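Local coordinates for glutamate racemase (Escherichia coli, PDB 2JFN), which belongs to the Asp/Glu/hydantoin racemase family and is built from two alpha/beta lobes, each with a central beta-sheet flanked by helices, at residues D38-L43 with A229-R234. Sequence-based numbering, arbitrary orientation.
With UMA (uridine-5'-diphosphate-N-acetylmuramoyl-L-alanine), chain C.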
loop_
_atom_site.group_PDB
_atom_site.type_symbol
_atom_site.label_atom_id
_atom_site.label_comp_id
_atom_site.label_asym_id
_atom_site.label_seq_id
_atom_site.Cartn_x
_atom_site.Cartn_y
_atom_site.Cartn_z
ATOM N N ASP A 38 -5.288 -6.318 4.979
ATOM C CA ASP A 38 -6.636 -6.867 5.033
ATOM C C ASP A 38 -6.775 -8.092 4.117
ATOM O O ASP A 38 -7.379 -9.093 4.505
ATOM C CB ASP A 38 -7.638 -5.775 4.650
ATOM C CG ASP A 38 -9.035 -6.042 5.174
ATOM O OD1 ASP A 38 -9.181 -6.796 6.160
ATOM O OD2 ASP A 38 -9.995 -5.472 4.604
ATOM N N GLU A 39 -6.203 -8.014 2.917
ATOM C CA GLU A 39 -6.246 -9.125 1.963
ATOM C C GLU A 39 -5.381 -10.283 2.462
ATOM O O GLU A 39 -5.761 -11.451 2.370
ATOM C CB GLU A 39 -5.731 -8.675 0.595
ATOM C CG GLU A 39 -6.617 -7.676 -0.130
ATOM C CD GLU A 39 -7.786 -8.334 -0.844
ATOM O OE1 GLU A 39 -8.537 -7.614 -1.537
ATOM O OE2 GLU A 39 -7.953 -9.566 -0.723
ATOM N N ILE A 40 -4.208 -9.958 2.989
ATOM C CA ILE A 40 -3.316 -10.989 3.497
ATOM C C ILE A 40 -3.939 -11.757 4.663
ATOM O O ILE A 40 -3.915 -12.990 4.680
ATOM C CB ILE A 40 -1.968 -10.391 3.946
ATOM C CG1 ILE A 40 -1.259 -9.751 2.749
ATOM C CG2 ILE A 40 -1.091 -11.480 4.564
ATOM C CD1 ILE A 40 0.035 -9.040 3.108
ATOM N N ARG A 41 -4.505 -11.042 5.634
ATOM C CA ARG A 41 -5.106 -11.706 6.786
ATOM C C ARG A 41 -6.337 -12.518 6.410
ATOM O O ARG A 41 -6.672 -13.488 7.081
ATOM C CB ARG A 41 -5.487 -10.705 7.882
ATOM C CG ARG A 41 -6.675 -9.820 7.555
ATOM C CD ARG A 41 -7.389 -9.367 8.827
ATOM N NE ARG A 41 -8.412 -8.364 8.543
ATOM C CZ ARG A 41 -9.235 -7.849 9.452
ATOM N NH1 ARG A 41 -9.166 -8.242 10.718
ATOM N NH2 ARG A 41 -10.128 -6.935 9.093
ATOM N N HIS A 42 -7.023 -12.115 5.348
ATOM C CA HIS A 42 -8.201 -12.854 4.924
ATOM C C HIS A 42 -7.754 -14.230 4.425
ATOM O O HIS A 42 -8.467 -15.220 4.574
ATOM C CB HIS A 42 -8.934 -12.091 3.817
ATOM C CG HIS A 42 -10.187 -12.763 3.353
ATOM N ND1 HIS A 42 -10.180 -13.931 2.622
ATOM C CD2 HIS A 42 -11.491 -12.434 3.522
ATOM C CE1 HIS A 42 -11.424 -14.293 2.358
ATOM N NE2 HIS A 42 -12.239 -13.400 2.893
ATOM N N LEU A 43 -6.555 -14.282 3.850
ATOM C CA LEU A 43 -5.997 -15.522 3.331
ATOM C C LEU A 43 -5.216 -16.291 4.402
ATOM O O LEU A 43 -5.249 -17.520 4.444
ATOM C CB LEU A 43 -5.083 -15.212 2.141
ATOM C CG LEU A 43 -4.508 -16.385 1.345
ATOM C CD1 LEU A 43 -5.651 -17.189 0.732
ATOM C CD2 LEU A 43 -3.581 -15.867 0.254
ATOM N N ALA A 229 -5.106 -8.958 -3.294
ATOM C CA ALA A 229 -5.238 -10.410 -3.320
ATOM C C ALA A 229 -3.984 -11.081 -3.872
ATOM O O ALA A 229 -3.583 -12.135 -3.392
ATOM C CB ALA A 229 -6.458 -10.811 -4.152
ATOM N N ALA A 230 -3.360 -10.468 -4.872
ATOM C CA ALA A 230 -2.148 -11.041 -5.459
ATOM C C ALA A 230 -0.978 -11.010 -4.476
ATOM O O ALA A 230 -0.116 -11.902 -4.495
ATOM C CB ALA A 230 -1.773 -10.294 -6.724
ATOM N N ILE A 231 -0.943 -9.977 -3.630
ATOM C CA ILE A 231 0.112 -9.839 -2.629
ATOM C C ILE A 231 -0.089 -10.929 -1.596
ATOM O O ILE A 231 0.868 -11.544 -1.119
ATOM C CB ILE A 231 0.035 -8.478 -1.902
ATOM C CG1 ILE A 231 0.220 -7.346 -2.907
ATOM C CG2 ILE A 231 1.095 -8.410 -0.792
ATOM C CD1 ILE A 231 1.544 -7.369 -3.592
ATOM N N ALA A 232 -1.348 -11.151 -1.245
ATOM C CA ALA A 232 -1.701 -12.171 -0.274
ATOM C C ALA A 232 -1.194 -13.523 -0.792
ATOM O O ALA A 232 -0.500 -14.248 -0.075
ATOM C CB ALA A 232 -3.207 -12.201 -0.087
ATOM N N ARG A 233 -1.529 -13.848 -2.042
ATOM C CA ARG A 233 -1.089 -15.110 -2.637
ATOM C C ARG A 233 0.436 -15.212 -2.661
ATOM O O ARG A 233 0.994 -16.263 -2.362
ATOM C CB ARG A 233 -1.646 -15.264 -4.061
ATOM C CG ARG A 233 -3.159 -15.486 -4.123
ATOM C CD ARG A 233 -3.581 -15.920 -5.526
ATOM N NE ARG A 233 -3.364 -14.872 -6.522
ATOM C CZ ARG A 233 -4.215 -13.874 -6.749
ATOM N NH1 ARG A 233 -5.343 -13.792 -6.058
ATOM N NH2 ARG A 233 -3.931 -12.949 -7.655
ATOM N N ARG A 234 1.113 -14.123 -3.013
ATOM C CA ARG A 234 2.576 -14.131 -3.047
ATOM C C ARG A 234 3.143 -14.350 -1.639
ATOM O O ARG A 234 4.164 -15.026 -1.470
ATOM C CB ARG A 234 3.102 -12.813 -3.619
ATOM C CG ARG A 234 4.619 -12.705 -3.648
ATOM C CD ARG A 234 5.269 -13.826 -4.464
ATOM N NE ARG A 234 6.699 -13.584 -4.645
ATOM C CZ ARG A 234 7.531 -14.412 -5.269
ATOM N NH1 ARG A 234 7.077 -15.551 -5.777
ATOM N NH2 ARG A 234 8.814 -14.098 -5.390
HETATM N N1 UMA C . 1.779 -7.833 -7.372
HETATM C C2 UMA C . 2.794 -7.016 -6.659
HETATM N N3 UMA C . 3.710 -7.735 -5.906
HETATM C C4 UMA C . 3.749 -9.131 -5.772
HETATM C C5 UMA C . 2.679 -9.906 -6.529
HETATM C C6 UMA C . 1.774 -9.233 -7.268
HETATM O O2 UMA C . 2.842 -5.796 -6.708
HETATM O O4 UMA C . 4.607 -9.647 -5.071
HETATM C C1B UMA C . 0.776 -7.067 -8.193
HETATM C C2B UMA C . 1.341 -6.730 -9.562
HETATM O "O2'" UMA C . 0.992 -5.371 -10.036
HETATM C C3B UMA C . 0.876 -7.776 -10.520
HETATM C C4B UMA C . -0.488 -8.045 -9.912
HETATM O O4B UMA C . -0.376 -7.809 -8.514
HETATM O O3B UMA C . 0.883 -7.094 -11.803
HETATM C C5B UMA C . -0.980 -9.427 -10.075
HETATM O O5B UMA C . 0.017 -10.328 -9.745
HETATM P PA UMA C . -0.097 -11.896 -9.988
HETATM O O1A UMA C . 0.919 -12.472 -9.096
HETATM O O2A UMA C . -1.444 -12.310 -9.759
HETATM O O3A UMA C . 0.383 -12.047 -11.528
HETATM P PB UMA C . 1.045 -11.044 -12.577
HETATM O O1B UMA C . 0.181 -9.925 -12.888
HETATM O O2B UMA C . 1.561 -11.851 -13.688
HETATM O "O1'" UMA C . 2.372 -10.587 -11.726
HETATM C "C1'" UMA C . 3.723 -10.984 -11.966
HETATM C "C2'" UMA C . 4.474 -11.210 -10.681
HETATM N "N2'" UMA C . 3.879 -12.295 -9.878
HETATM C "C7'" UMA C . 4.510 -13.464 -9.680
HETATM O "O7'" UMA C . 5.681 -13.636 -10.007
HETATM C "C8'" UMA C . 3.755 -14.595 -9.013
HETATM C "C3'" UMA C . 4.507 -9.884 -9.903
HETATM O "O3'" UMA C . 5.309 -10.021 -8.680
HETATM C "C4'" UMA C . 5.096 -8.742 -10.765
HETATM O "O4'" UMA C . 5.090 -7.520 -10.056
HETATM C "C5'" UMA C . 4.298 -8.605 -12.066
HETATM O "O5'" UMA C . 4.302 -9.912 -12.756
HETATM C "C6'" UMA C . 4.888 -7.601 -13.040
HETATM O "O6'" UMA C . 6.247 -7.916 -13.306
HETATM C C18 UMA C . 6.651 -10.549 -8.534
HETATM C C19 UMA C . 7.713 -9.499 -8.505
HETATM O O18 UMA C . 8.836 -9.728 -8.919
HETATM C C20 UMA C . 6.648 -11.559 -7.368
HETATM N N4 UMA C . 7.328 -8.319 -7.992
HETATM C C21 UMA C . 8.210 -7.176 -7.715
HETATM C C22 UMA C . 9.484 -7.515 -6.884
HETATM O O19 UMA C . 9.400 -8.460 -6.067
HETATM O O20 UMA C . 10.534 -6.849 -7.073
HETATM C C23 UMA C . 7.411 -6.082 -6.998
#
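Leu-43 sets its CG trans to the backbone N (chi1 -173°), which carries CD2 across to helix 228-241, 3.7 Å from CB of Ala-232 and 3.5 Å from the Ala-232 carbonyl O. Ile-40 takes the other course: CG1 lies opposite the carbonyl carbon and the chain then runs extended (chi2 176°), so that CD1 comes to 4.1 Å from CG2 of Ile-231. Between them the methyl of Ala-232 sits on the backbone of 38-43, 3.6 Å from Glu-39 O and 3.8 Å from Ile-40 CA. With so small a side chain in the middle, the axes of 38-43 and 229-234 come within 7.9 Å and cross at -49°. Nearer the surface, Glu-39 bends at chi2 and lays its carboxylate carbon CD 3.7 Å from Ala-229 N, a van der Waals touch. Further in, Ile-40 and Ile-231 both rest on Val-89 of strand 87-90. The far side of 229-234 faces UMA: Ile-231 CD1 packs against the uracil ring, and Arg-233 NH2 gives a weak hydrogen bond, 3.3 Å, to phosphate oxygen O2A. Here, then, two helices pack side by side on the sheet of an alpha/beta lobe, one of them also walling the UMA pocket.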